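PDB 5XNR: AlyQ from Persicobacter sp. CCB-QB2, which probably cleaves alginate by beta-elimination with its lyase domain, joined to a family 32 carbohydrate-binding module that binds calcium. Local coordinates for residues A241-P246 against E381-D386; D250-T255 against I358-Q363; Q57-W62 against E128-H133; F72-G77 against I111-F116. All blocks are in the same frame, centred on the assembly; numbering follows the deposited sequence.

Interaction 1: A241-P246 against E381-D386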
loop_
_atom_site.group_PDB
_atom_site.type_symbol
_atom_site.label_atom_id
_atom_site.label_comp_id
_atom_site.label_asym_id
_atom_site.label_seq_id
_atom_site.Cartn_x
_atom_site.Cartn_y
_atom_site.Cartn_z
ATOM N N ALA A 241 4.583 -4.268 -1.972
ATOM C CA ALA A 241 3.264 -4.786 -2.339
ATOM C C ALA A 241 3.263 -5.082 -3.833
ATOM O O ALA A 241 3.863 -4.355 -4.625
ATOM C CB ALA A 241 2.183 -3.802 -1.978
ATOM N N ILE A 242 2.651 -6.191 -4.206
ATOM C CA ILE A 242 2.439 -6.430 -5.607
ATOM C C ILE A 242 1.084 -5.819 -5.913
ATOM O O ILE A 242 0.091 -6.227 -5.300
ATOM C CB ILE A 242 2.481 -7.926 -5.957
ATOM C CG1 ILE A 242 3.813 -8.579 -5.579
ATOM C CG2 ILE A 242 2.140 -8.108 -7.423
ATOM C CD1 ILE A 242 3.747 -10.098 -5.482
ATOM N N THR A 243 1.071 -4.851 -6.820
ATOM C CA THR A 243 -0.108 -4.013 -7.015
ATOM C C THR A 243 -0.829 -4.314 -8.333
ATOM O O THR A 243 -1.981 -3.922 -8.484
ATOM C CB THR A 243 0.283 -2.533 -6.986
ATOM O OG1 THR A 243 1.448 -2.377 -7.798
ATOM C CG2 THR A 243 0.547 -2.045 -5.583
ATOM N N GLN A 244 -0.196 -4.956 -9.297
ATOM C CA GLN A 244 -0.905 -5.226 -10.562
ATOM C C GLN A 244 -0.307 -6.455 -11.239
ATOM O O GLN A 244 0.888 -6.672 -11.141
ATOM C CB GLN A 244 -0.818 -4.023 -11.503
ATOM C CG GLN A 244 -1.739 -4.099 -12.724
ATOM C CD GLN A 244 -3.142 -3.627 -12.421
ATOM O OE1 GLN A 244 -3.903 -4.290 -11.722
ATOM N NE2 GLN A 244 -3.491 -2.465 -12.938
ATOM N N LEU A 245 -1.159 -7.207 -11.943
ATOM C CA LEU A 245 -0.755 -8.317 -12.833
ATOM C C LEU A 245 -1.354 -8.118 -14.233
ATOM O O LEU A 245 -2.419 -7.505 -14.373
ATOM C CB LEU A 245 -1.265 -9.633 -12.245
ATOM C CG LEU A 245 -0.897 -9.864 -10.783
ATOM C CD1 LEU A 245 -1.908 -10.766 -10.116
ATOM C CD2 LEU A 245 0.512 -10.418 -10.664
ATOM N N PRO A 246 -0.710 -8.699 -15.265
ATOM C CA PRO A 246 -1.279 -8.733 -16.606
ATOM C C PRO A 246 -2.675 -9.366 -16.609
ATOM O O PRO A 246 -3.169 -9.863 -15.568
ATOM C CB PRO A 246 -0.304 -9.567 -17.443
ATOM C CG PRO A 246 1.003 -9.363 -16.739
ATOM C CD PRO A 246 0.588 -9.378 -15.283
ATOM N N GLU A 381 3.130 -4.891 -11.660
ATOM C CA GLU A 381 3.668 -3.806 -10.863
ATOM C C GLU A 381 3.942 -4.250 -9.416
ATOM O O GLU A 381 3.181 -4.986 -8.807
ATOM C CB GLU A 381 2.687 -2.637 -10.868
ATOM C CG GLU A 381 3.188 -1.418 -10.110
ATOM C CD GLU A 381 2.191 -0.281 -10.070
ATOM O OE1 GLU A 381 2.212 0.561 -11.000
ATOM O OE2 GLU A 381 1.377 -0.264 -9.138
ATOM N N VAL A 382 5.029 -3.703 -8.880
ATOM C CA VAL A 382 5.564 -4.001 -7.547
ATOM C C VAL A 382 6.028 -2.679 -6.937
ATOM O O VAL A 382 6.773 -1.927 -7.561
ATOM C CB VAL A 382 6.710 -5.040 -7.596
ATOM C CG1 VAL A 382 7.396 -5.242 -6.254
ATOM C CG2 VAL A 382 6.216 -6.379 -8.099
ATOM N N VAL A 383 5.558 -2.430 -5.727
ATOM C CA VAL A 383 5.847 -1.223 -4.981
ATOM C C VAL A 383 6.720 -1.630 -3.792
ATOM O O VAL A 383 6.265 -2.419 -2.956
ATOM C CB VAL A 383 4.560 -0.521 -4.487
ATOM C CG1 VAL A 383 4.879 0.838 -3.899
ATOM C CG2 VAL A 383 3.497 -0.364 -5.568
ATOM N N VAL A 384 7.922 -1.056 -3.711
ATOM C CA VAL A 384 8.911 -1.417 -2.687
ATOM C C VAL A 384 9.105 -0.245 -1.718
ATOM O O VAL A 384 9.603 0.803 -2.100
ATOM C CB VAL A 384 10.258 -1.820 -3.311
ATOM C CG1 VAL A 384 11.284 -2.075 -2.235
ATOM C CG2 VAL A 384 10.123 -3.030 -4.206
ATOM N N TYR A 385 8.730 -0.457 -0.458
ATOM C CA TYR A 385 8.800 0.574 0.539
ATOM C C TYR A 385 10.207 0.587 1.147
ATOM O O TYR A 385 10.743 1.659 1.420
ATOM C CB TYR A 385 7.688 0.366 1.573
ATOM C CG TYR A 385 6.299 0.527 1.012
ATOM C CD1 TYR A 385 5.644 -0.520 0.384
ATOM C CD2 TYR A 385 5.647 1.752 1.050
ATOM C CE1 TYR A 385 4.386 -0.351 -0.175
ATOM C CE2 TYR A 385 4.386 1.933 0.500
ATOM C CZ TYR A 385 3.748 0.871 -0.102
ATOM O OH TYR A 385 2.507 1.037 -0.648
ATOM N N ASP A 386 10.810 -0.591 1.353
ATOM C CA ASP A 386 12.109 -0.684 2.006
ATOM C C ASP A 386 12.784 -2.009 1.666
ATOM O O ASP A 386 12.147 -2.963 1.316
ATOM C CB ASP A 386 11.933 -0.578 3.516
ATOM C CG ASP A 386 13.198 -0.283 4.303
ATOM O OD1 ASP A 386 14.080 0.434 3.786
ATOM O OD2 ASP A 386 13.265 -0.744 5.449
#

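Interaction 2: D250-T255 against I358-Q363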
loop_
_atom_site.group_PDB
_atom_site.type_symbol
_atom_site.label_atom_id
_atom_site.label_comp_id
_atom_site.label_asym_id
_atom_site.label_seq_id
_atom_site.Cartn_x
_atom_site.Cartn_y
_atom_site.Cartn_z
ATOM N N ASP A 250 -1.613 -13.656 -15.550
ATOM C CA ASP A 250 -1.492 -12.834 -14.350
ATOM C C ASP A 250 -0.440 -13.429 -13.395
ATOM O O ASP A 250 -0.758 -13.904 -12.291
ATOM C CB ASP A 250 -2.873 -12.724 -13.686
ATOM C CG ASP A 250 -3.529 -14.049 -13.306
ATOM O OD1 ASP A 250 -3.266 -15.065 -13.982
ATOM O OD2 ASP A 250 -4.296 -14.053 -12.324
ATOM N N HIS A 251 0.814 -13.403 -13.838
ATOM C CA HIS A 251 1.922 -14.099 -13.193
ATOM C C HIS A 251 3.107 -13.128 -13.092
ATOM O O HIS A 251 3.432 -12.458 -14.078
ATOM C CB HIS A 251 2.389 -15.309 -14.022
ATOM C CG HIS A 251 1.431 -16.440 -14.237
ATOM N ND1 HIS A 251 1.841 -17.608 -14.869
ATOM C CD2 HIS A 251 0.125 -16.619 -13.922
ATOM C CE1 HIS A 251 0.828 -18.444 -14.956
ATOM N NE2 HIS A 251 -0.243 -17.862 -14.382
ATOM N N LEU A 252 3.804 -13.123 -11.966
ATOM C CA LEU A 252 4.805 -12.120 -11.694
ATOM C C LEU A 252 5.803 -12.642 -10.650
ATOM O O LEU A 252 5.404 -13.251 -9.685
ATOM C CB LEU A 252 4.060 -10.881 -11.180
ATOM C CG LEU A 252 4.922 -9.653 -10.935
ATOM C CD1 LEU A 252 4.082 -8.383 -10.986
ATOM C CD2 LEU A 252 5.640 -9.768 -9.597
ATOM N N VAL A 253 7.088 -12.340 -10.826
ATOM C CA VAL A 253 8.137 -12.718 -9.887
ATOM C C VAL A 253 8.679 -11.444 -9.216
ATOM O O VAL A 253 8.960 -10.442 -9.881
ATOM C CB VAL A 253 9.226 -13.540 -10.608
ATOM C CG1 VAL A 253 10.530 -13.636 -9.830
ATOM C CG2 VAL A 253 8.722 -14.933 -10.964
ATOM N N ALA A 254 8.798 -11.468 -7.895
ATOM C CA ALA A 254 9.328 -10.306 -7.182
ATOM C C ALA A 254 10.768 -10.588 -6.716
ATOM O O ALA A 254 11.714 -10.499 -7.514
ATOM C CB ALA A 254 8.402 -9.912 -6.057
ATOM N N THR A 255 10.949 -10.890 -5.444
ATOM C CA THR A 255 12.311 -11.070 -4.876
ATOM C C THR A 255 12.941 -12.362 -5.396
ATOM O O THR A 255 12.225 -13.339 -5.544
ATOM C CB THR A 255 12.231 -11.086 -3.350
ATOM O OG1 THR A 255 11.419 -9.957 -3.010
ATOM C CG2 THR A 255 13.590 -11.026 -2.679
ATOM N N ILE A 358 15.848 -7.630 -6.866
ATOM C CA ILE A 358 14.675 -7.046 -6.215
ATOM C C ILE A 358 13.878 -6.270 -7.259
ATOM O O ILE A 358 14.459 -5.600 -8.065
ATOM C CB ILE A 358 15.098 -6.123 -5.061
ATOM C CG1 ILE A 358 15.795 -6.884 -3.935
ATOM C CG2 ILE A 358 13.920 -5.310 -4.555
ATOM C CD1 ILE A 358 16.683 -5.983 -3.094
ATOM N N GLY A 359 12.557 -6.351 -7.202
ATOM C CA GLY A 359 11.719 -5.584 -8.090
ATOM C C GLY A 359 10.661 -6.452 -8.741
ATOM O O GLY A 359 10.035 -7.289 -8.073
ATOM N N ASN A 360 10.526 -6.299 -10.056
ATOM C CA ASN A 360 9.375 -6.808 -10.827
ATOM C C ASN A 360 9.855 -7.530 -12.092
ATOM O O ASN A 360 10.341 -6.890 -13.033
ATOM C CB ASN A 360 8.430 -5.655 -11.173
ATOM C CG ASN A 360 7.342 -6.003 -12.170
ATOM O OD1 ASN A 360 7.324 -7.109 -12.733
ATOM N ND2 ASN A 360 6.436 -5.048 -12.393
ATOM N N TYR A 361 9.688 -8.851 -12.117
ATOM C CA TYR A 361 9.886 -9.645 -13.353
ATOM C C TYR A 361 8.546 -10.257 -13.782
ATOM O O TYR A 361 8.159 -11.288 -13.252
ATOM C CB TYR A 361 10.935 -10.732 -13.108
ATOM C CG TYR A 361 11.331 -11.595 -14.288
ATOM C CD1 TYR A 361 11.211 -11.169 -15.602
ATOM C CD2 TYR A 361 11.929 -12.831 -14.071
ATOM C CE1 TYR A 361 11.631 -11.967 -16.662
ATOM C CE2 TYR A 361 12.365 -13.631 -15.118
ATOM C CZ TYR A 361 12.212 -13.206 -16.424
ATOM O OH TYR A 361 12.616 -14.024 -17.443
ATOM N N THR A 362 7.845 -9.631 -14.724
ATOM C CA THR A 362 6.480 -10.042 -15.047
ATOM C C THR A 362 6.557 -11.234 -16.002
ATOM O O THR A 362 7.207 -11.147 -17.065
ATOM C CB THR A 362 5.672 -8.867 -15.605
ATOM O OG1 THR A 362 5.598 -7.889 -14.569
ATOM C CG2 THR A 362 4.277 -9.244 -16.058
ATOM N N GLN A 363 5.902 -12.339 -15.649
ATOM C CA GLN A 363 5.980 -13.526 -16.489
ATOM C C GLN A 363 4.888 -13.487 -17.576
ATOM O O GLN A 363 4.109 -14.429 -17.699
ATOM C CB GLN A 363 5.855 -14.784 -15.627
ATOM C CG GLN A 363 6.858 -14.853 -14.482
ATOM C CD GLN A 363 8.284 -14.899 -14.964
ATOM O OE1 GLN A 363 8.777 -15.936 -15.415
ATOM N NE2 GLN A 363 8.960 -13.764 -14.848
#

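Interaction 3: Q57-W62 against E128-H133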
loop_
_atom_site.group_PDB
_atom_site.type_symbol
_atom_site.label_atom_id
_atom_site.label_comp_id
_atom_site.label_asym_id
_atom_site.label_seq_id
_atom_site.Cartn_x
_atom_site.Cartn_y
_atom_site.Cartn_z
ATOM N N GLN A 57 -14.105 13.731 5.810
ATOM C CA GLN A 57 -15.509 13.508 5.488
ATOM C C GLN A 57 -16.337 13.588 6.775
ATOM O O GLN A 57 -15.966 12.987 7.787
ATOM C CB GLN A 57 -15.688 12.150 4.815
ATOM C CG GLN A 57 -17.127 11.807 4.472
ATOM C CD GLN A 57 -17.182 10.566 3.619
ATOM O OE1 GLN A 57 -17.236 10.642 2.398
ATOM N NE2 GLN A 57 -17.127 9.408 4.256
ATOM N N VAL A 58 -17.439 14.338 6.708
ATOM C CA VAL A 58 -18.422 14.404 7.776
ATOM C C VAL A 58 -19.763 13.971 7.188
ATOM O O VAL A 58 -20.109 14.384 6.078
ATOM C CB VAL A 58 -18.507 15.813 8.406
ATOM C CG1 VAL A 58 -19.719 15.968 9.316
ATOM C CG2 VAL A 58 -17.238 16.165 9.169
ATOM N N LYS A 59 -20.484 13.134 7.931
ATOM C CA LYS A 59 -21.785 12.684 7.525
ATOM C C LYS A 59 -22.829 13.199 8.517
ATOM O O LYS A 59 -22.600 13.182 9.716
ATOM C CB LYS A 59 -21.834 11.159 7.505
ATOM C CG LYS A 59 -20.913 10.484 6.499
ATOM C CD LYS A 59 -20.827 9.007 6.716
ATOM C CE LYS A 59 -19.919 8.301 5.741
ATOM N NZ LYS A 59 -20.004 6.825 5.900
ATOM N N ALA A 60 -23.982 13.594 8.000
ATOM C CA ALA A 60 -25.078 14.040 8.836
ATOM C C ALA A 60 -26.389 13.506 8.272
ATOM O O ALA A 60 -26.535 13.430 7.054
ATOM C CB ALA A 60 -25.100 15.547 8.889
ATOM N N ALA A 61 -27.321 13.130 9.148
ATOM C CA ALA A 61 -28.688 12.869 8.721
ATOM C C ALA A 61 -29.609 13.884 9.400
ATOM O O ALA A 61 -29.417 14.200 10.556
ATOM C CB ALA A 61 -29.053 11.452 9.055
ATOM N N TRP A 62 -30.597 14.391 8.673
ATOM C CA TRP A 62 -31.320 15.578 9.079
ATOM C C TRP A 62 -32.743 15.211 9.503
ATOM O O TRP A 62 -33.356 14.320 8.945
ATOM C CB TRP A 62 -31.316 16.605 7.935
ATOM C CG TRP A 62 -29.939 17.082 7.596
ATOM C CD1 TRP A 62 -29.065 16.494 6.730
ATOM C CD2 TRP A 62 -29.242 18.203 8.171
ATOM N NE1 TRP A 62 -27.886 17.186 6.703
ATOM C CE2 TRP A 62 -27.961 18.236 7.580
ATOM C CE3 TRP A 62 -29.579 19.192 9.099
ATOM C CZ2 TRP A 62 -27.015 19.202 7.902
ATOM C CZ3 TRP A 62 -28.641 20.149 9.423
ATOM C CH2 TRP A 62 -27.379 20.150 8.831
ATOM N N GLU A 128 -28.494 12.122 13.141
ATOM C CA GLU A 128 -27.288 11.287 13.202
ATOM C C GLU A 128 -26.118 12.024 12.553
ATOM O O GLU A 128 -26.307 12.766 11.564
ATOM C CB GLU A 128 -27.469 9.994 12.417
ATOM C CG GLU A 128 -27.515 8.741 13.260
ATOM C CD GLU A 128 -27.668 7.489 12.405
ATOM O OE1 GLU A 128 -26.757 7.221 11.589
ATOM O OE2 GLU A 128 -28.717 6.807 12.520
ATOM N N VAL A 129 -24.932 11.792 13.109
ATOM C CA VAL A 129 -23.691 12.325 12.582
ATOM C C VAL A 129 -22.580 11.275 12.737
ATOM O O VAL A 129 -22.477 10.606 13.759
ATOM C CB VAL A 129 -23.312 13.642 13.279
ATOM C CG1 VAL A 129 -21.869 14.035 13.024
ATOM C CG2 VAL A 129 -24.218 14.772 12.857
ATOM N N ALA A 130 -21.740 11.167 11.714
ATOM C CA ALA A 130 -20.534 10.349 11.780
ATOM C C ALA A 130 -19.361 11.108 11.135
ATOM O O ALA A 130 -19.561 11.994 10.278
ATOM C CB ALA A 130 -20.785 9.016 11.113
ATOM N N ILE A 131 -18.146 10.763 11.571
ATOM C CA ILE A 131 -16.930 11.464 11.175
ATOM C C ILE A 131 -15.908 10.446 10.634
ATOM O O ILE A 131 -15.646 9.433 11.275
ATOM C CB ILE A 131 -16.407 12.283 12.370
ATOM C CG1 ILE A 131 -17.392 13.389 12.746
ATOM C CG2 ILE A 131 -15.029 12.853 12.092
ATOM C CD1 ILE A 131 -17.107 14.020 14.085
ATOM N N PHE A 132 -15.333 10.726 9.465
ATOM C CA PHE A 132 -14.634 9.702 8.677
ATOM C C PHE A 132 -13.334 10.227 8.045
ATOM O O PHE A 132 -13.155 11.431 7.810
ATOM C CB PHE A 132 -15.506 9.193 7.520
ATOM C CG PHE A 132 -16.422 8.041 7.854
ATOM C CD1 PHE A 132 -17.637 8.260 8.491
ATOM C CD2 PHE A 132 -16.078 6.743 7.512
ATOM C CE1 PHE A 132 -18.483 7.203 8.784
ATOM C CE2 PHE A 132 -16.922 5.684 7.813
ATOM C CZ PHE A 132 -18.123 5.916 8.450
ATOM N N HIS A 133 -12.446 9.261 7.794
ATOM C CA HIS A 133 -11.439 9.287 6.752
ATOM C C HIS A 133 -11.922 8.343 5.645
ATOM O O HIS A 133 -12.072 7.166 5.905
ATOM C CB HIS A 133 -10.083 8.848 7.330
ATOM C CG HIS A 133 -8.916 9.086 6.429
ATOM N ND1 HIS A 133 -8.966 8.847 5.067
ATOM C CD2 HIS A 133 -7.663 9.517 6.695
ATOM C CE1 HIS A 133 -7.799 9.142 4.528
ATOM N NE2 HIS A 133 -6.979 9.555 5.509
#

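Interaction 4: F72-G77 against I111-F116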
loop_
_atom_site.group_PDB
_atom_site.type_symbol
_atom_site.label_atom_id
_atom_site.label_comp_id
_atom_site.label_asym_id
_atom_site.label_seq_id
_atom_site.Cartn_x
_atom_site.Cartn_y
_atom_site.Cartn_z
ATOM N N PHE A 72 -25.652 24.837 6.130
ATOM C CA PHE A 72 -24.669 24.632 7.198
ATOM C C PHE A 72 -23.241 24.882 6.696
ATOM O O PHE A 72 -22.986 25.063 5.497
ATOM C CB PHE A 72 -24.799 23.209 7.751
ATOM C CG PHE A 72 -24.464 22.178 6.708
ATOM C CD1 PHE A 72 -25.398 21.797 5.761
ATOM C CD2 PHE A 72 -23.196 21.627 6.645
ATOM C CE1 PHE A 72 -25.057 20.902 4.759
ATOM C CE2 PHE A 72 -22.860 20.727 5.646
ATOM C CZ PHE A 72 -23.784 20.377 4.699
ATOM N N SER A 73 -22.309 24.879 7.640
ATOM C CA SER A 73 -20.882 24.900 7.331
ATOM C C SER A 73 -20.152 24.054 8.369
ATOM O O SER A 73 -20.563 24.008 9.514
ATOM C CB SER A 73 -20.312 26.307 7.304
ATOM O OG SER A 73 -20.281 26.866 8.611
ATOM N N ILE A 74 -19.062 23.428 7.949
ATOM C CA ILE A 74 -18.291 22.565 8.811
ATOM C C ILE A 74 -16.936 23.220 9.068
ATOM O O ILE A 74 -16.323 23.746 8.151
ATOM C CB ILE A 74 -18.118 21.189 8.159
ATOM C CG1 ILE A 74 -19.469 20.549 7.825
ATOM C CG2 ILE A 74 -17.232 20.305 9.029
ATOM C CD1 ILE A 74 -19.383 19.361 6.899
ATOM N N SER A 75 -16.486 23.150 10.309
ATOM C CA SER A 75 -15.195 23.684 10.671
ATOM C C SER A 75 -14.466 22.719 11.636
ATOM O O SER A 75 -15.080 22.007 12.433
ATOM C CB SER A 75 -15.353 25.097 11.215
ATOM O OG SER A 75 -15.986 25.106 12.491
ATOM N N LEU A 76 -13.135 22.709 11.546
ATOM C CA LEU A 76 -12.291 21.666 12.130
ATOM C C LEU A 76 -11.099 22.296 12.827
ATOM O O LEU A 76 -10.660 23.364 12.441
ATOM C CB LEU A 76 -11.754 20.773 11.010
ATOM C CG LEU A 76 -12.497 19.463 10.807
ATOM C CD1 LEU A 76 -13.939 19.730 10.406
ATOM C CD2 LEU A 76 -11.797 18.611 9.768
ATOM N N GLY A 77 -10.562 21.584 13.804
ATOM C CA GLY A 77 -9.263 21.920 14.379
ATOM C C GLY A 77 -9.065 21.299 15.749
ATOM O O GLY A 77 -9.900 20.532 16.216
ATOM N N ILE A 111 -14.779 18.814 15.570
ATOM C CA ILE A 111 -15.545 19.073 14.338
ATOM C C ILE A 111 -16.838 19.771 14.750
ATOM O O ILE A 111 -17.523 19.290 15.650
ATOM C CB ILE A 111 -15.873 17.787 13.572
ATOM C CG1 ILE A 111 -14.632 17.137 12.957
ATOM C CG2 ILE A 111 -16.931 18.064 12.522
ATOM C CD1 ILE A 111 -13.747 16.436 13.950
ATOM N N ARG A 112 -17.131 20.892 14.089
ATOM C CA ARG A 112 -18.282 21.731 14.393
ATOM C C ARG A 112 -19.125 21.883 13.133
ATOM O O ARG A 112 -18.619 22.293 12.130
ATOM C CB ARG A 112 -17.845 23.116 14.887
ATOM C CG ARG A 112 -18.988 24.063 15.239
ATOM C CD ARG A 112 -18.509 25.349 15.916
ATOM N NE ARG A 112 -17.985 25.138 17.266
ATOM C CZ ARG A 112 -17.354 26.055 17.994
ATOM N NH1 ARG A 112 -17.225 27.283 17.537
ATOM N NH2 ARG A 112 -16.834 25.737 19.169
ATOM N N ILE A 113 -20.396 21.511 13.213
ATOM C CA ILE A 113 -21.382 21.846 12.185
ATOM C C ILE A 113 -22.143 23.077 12.673
ATOM O O ILE A 113 -22.752 23.028 13.751
ATOM C CB ILE A 113 -22.364 20.686 11.931
ATOM C CG1 ILE A 113 -21.672 19.451 11.353
ATOM C CG2 ILE A 113 -23.520 21.156 11.070
ATOM C CD1 ILE A 113 -22.554 18.205 11.271
ATOM N N THR A 114 -22.127 24.143 11.880
ATOM C CA THR A 114 -22.868 25.366 12.207
ATOM C C THR A 114 -24.131 25.397 11.347
ATOM O O THR A 114 -24.034 25.209 10.143
ATOM C CB THR A 114 -22.020 26.627 11.968
ATOM O OG1 THR A 114 -20.955 26.722 12.908
ATOM C CG2 THR A 114 -22.816 27.902 12.112
ATOM N N GLY A 115 -25.282 25.667 11.950
ATOM C CA GLY A 115 -26.560 25.611 11.230
ATOM C C GLY A 115 -27.103 26.997 10.892
ATOM O O GLY A 115 -26.991 27.925 11.680
ATOM N N PHE A 116 -27.705 27.129 9.718
ATOM C CA PHE A 116 -28.225 28.410 9.231
ATOM C C PHE A 116 -29.743 28.329 8.995
ATOM O O PHE A 116 -30.256 28.987 8.102
ATOM C CB PHE A 116 -27.526 28.797 7.925
ATOM C CG PHE A 116 -26.025 28.925 8.019
ATOM C CD1 PHE A 116 -25.442 29.759 8.970
ATOM C CD2 PHE A 116 -25.196 28.261 7.121
ATOM C CE1 PHE A 116 -24.060 29.908 9.034
ATOM C CE2 PHE A 116 -23.811 28.383 7.210
ATOM C CZ PHE A 116 -23.246 29.200 8.172
#

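Interaction 1: A241-P246 against E381-D386
Glu-381 lies beside Thr-243 and Gln-244, where the two antiparallel strands slip by one residue. Thr-243 and Gln-244 both face Glu-381, which makes a classic beta bulge. The carbonyl O of Glu-381 takes the backbone N of Thr-243 at 2.9 Å. The N of Gln-244 adds only a weak bond to the same oxygen. In return, the N of Glu-381 gives a bond to Gln-244 O.

The glutamate can be followed outward. Its CB packs on the CB of Gln-244 at 3.8 Å and also touches Thr-243 OG1. CG stands anti to the backbone N (chi1 -177°) and passes 3.0 Å from Thr-243 OG1. The chain then runs on extended. At the tip, OE2 accepts a short hydrogen bond of 2.5 Å from Thr-243 OG1. OE2 uses its anti lone pair, the one turned away from OE1. OE1 forms a salt bridge with Arg-195, so each carboxylate oxygen has its own partner.

The threonine hydroxyl sits between the backbone N and the carbonyl carbon (chi1 46°). This sends the methyl CG2 to Val-383 CG2, a tight contact of 3.4 Å. Beyond the bulge, Ala-241 and Val-383 exchange two backbone bonds. On the other face Ile-242 CG1 lies beside Val-382 CG2, 4.1 Å away.

Both strands belong to the seven-stranded antiparallel sheet of the lyase beta-sandwich. Strand 379-392 lies between 192-197 and 233-244. Ile-242 and Val-382 rest on Leu-252 of strand 251-254 in the facing sheet, while Glu-381 touches Val-193 on the adjacent strand.

Interaction 2: D250-T255 against I358-Q363
His-251 and Gln-363 open a short antiparallel pairing in the second sheet of the lyase beta-sandwich. The segment 358-363 reads IGNYTQ and fits the end of a conserved motif of family 7 polysaccharide lyases. In relatives that motif lines the alginate cleft, so these residues are probably near the substrate path.

His-251 O accepts the backbone N of Gln-363 at 2.9 Å, with the donor above the carbonyl plane. Their CB atoms also touch. Leu-252 shares a face of the sheet with Thr-362. Its CD1 lies over a polar pair, 3.9 Å from both Thr-362 OG1 and Asn-360 OD1. Those two are bonded to each other at 2.6 Å, the threonine hydroxyl meeting a lone pair of OD1 in its carbonyl plane. The ND2 of Asn-360 goes to Phe-194 O, so both ends of the amide are held.

Val-253 and Tyr-361 lie on the opposite face and exchange two backbone bonds. Val-253 CG2 packs on Gln-363 CG and CD, 4.0 Å from each. The backbone O of Tyr-361 accepts Val-253 N from one face of its carbonyl plane and Gln-363 NE2 from the opposite face. The glutamine chain is bent at chi2 (-63°), which folds its amide back over the tyrosine. NE2 stands 3.1 Å above the Tyr-361 ring plane, over the ring centre. A bound phosphate ion, probably from the crystallisation liquor, lies about 4 Å from the Gln-363 side chain. Arg-212 makes a cation-pi contact with the tyrosine.

Before the corner at Thr-255, Ala-254 CA approaches Gly-359 O at 3.2 Å in a CA-H...O contact.

Interaction 3: Q57-W62 against E128-H133
Lys-59 reaches across to Phe-132 and lays its outer chain over one face of the ring. The ammonium NZ is 3.5 Å from the centroid of the Phe-132 ring, 25° off the normal, which makes a cation-pi contact. Lys-59 CE adds a CH-pi contact 3.8 Å from the same centroid. NZ lies toward the rim, nearest to the phenylalanine CE1 and CZ. The lysine CG is anti to the carbonyl carbon (chi1 -64°), and the rest of the chain is extended, which carries CD and CE along the ring.

Gln-57 runs beside Phe-132 and points the same way. Its amide plane is turned 67° from the ring, and NE2 comes within 3.7 Å of the phenylalanine CB. With the Phe-132 ring cut back to an alanine, the lysine ammonium would probably lose its aromatic partner and the Gln-57 amide its neighbour.

These side chains stand on one face of an antiparallel strand pair in the beta-sandwich of the carbohydrate-binding module, a discoidin-type (F5/8 type C) fold. Ala-61 and Glu-128 share that face, their CB atoms in contact. Thr-127, next to this glutamate, is a calcium ligand. The backbones are laced without a bulge. Lys-59 N meets Ala-130 O at 2.8 Å, and the return bond from Ala-130 N reaches Lys-59 O. In each end pair one bond is sound and its mate is weak: Gln-57 N to Phe-132 O, and Glu-128 N to Ala-61 O.

On the other face Val-58, Ala-60, Val-129 and Ile-131 are buried. Ala-60 CB touches Val-129 CG2 at 4.1 Å. Val-129 CG1 rests on Lys-59 O at 3.5 Å.

Interaction 4: F72-G77 against I111-F116
Ser-73 O receives the backbone N of Thr-114 at 2.8 Å, the shortest polar bond between these strands. It is almost straight, 178° at the hydrogen. The CA of Ile-113 also approaches this oxygen in a CA-H...O contact. Ser-73 N returns a bond to Thr-114 O, and Ser-75 and Arg-112 exchange a second such pair.

The serine hydroxyls share a face with the base of Arg-112. Ser-75 OG lies 3.6 Å from Arg-112 CB, while the arginine NE runs on to Thr-46 OG1. The Phe-116 ring comes obliquely to the backbone of Phe-72, with Phe-116 CE2 3.6 Å from Phe-72 C.

The strands are neighbours in the five-stranded antiparallel sheet of the carbohydrate-binding module's beta-sandwich. Their other face looks into the core. Ile-111 lies side by side with Leu-76, its CG1 3.7 Å from the leucine CD1. That CG1 lies beside the backbone N (chi1 -69°), which leaves Ile-111 CG2 anti to that N and within 4.2 Å of Ile-74 CG2. Cutting Ile-111 back to alanine would probably open a gap beside Leu-76 CD1 and Ile-74 CG2. Phe-72 CB packs on Ile-113 CG2 at 4.1 Å.

All four are antiparallel strand pairs, largely buried, in two separate beta-sandwiches. Interactions 1 and 2 lie in opposing sheets of the lyase domain, with centres about 9 Å apart. Leu-245 meets Leu-252 between them, and Pro-246 lies against Thr-362. Interactions 3 and 4 lie likewise in the two sheets of the binding module. Val-58 and Ile-131 pack on Ile-111 there, and Trp-62 on Phe-72. In interaction 1, which alone has a bulge, a side-chain bond crosses between the strands; in interaction 2 the side-chain bonds stay within 358-363. The module pairs are regular ladders with apolar inner faces. Their other faces differ: a cation-pi pair in interaction 3; serines, Thr-114 and Arg-112 in interaction 4, which also has the exposed Phe-116.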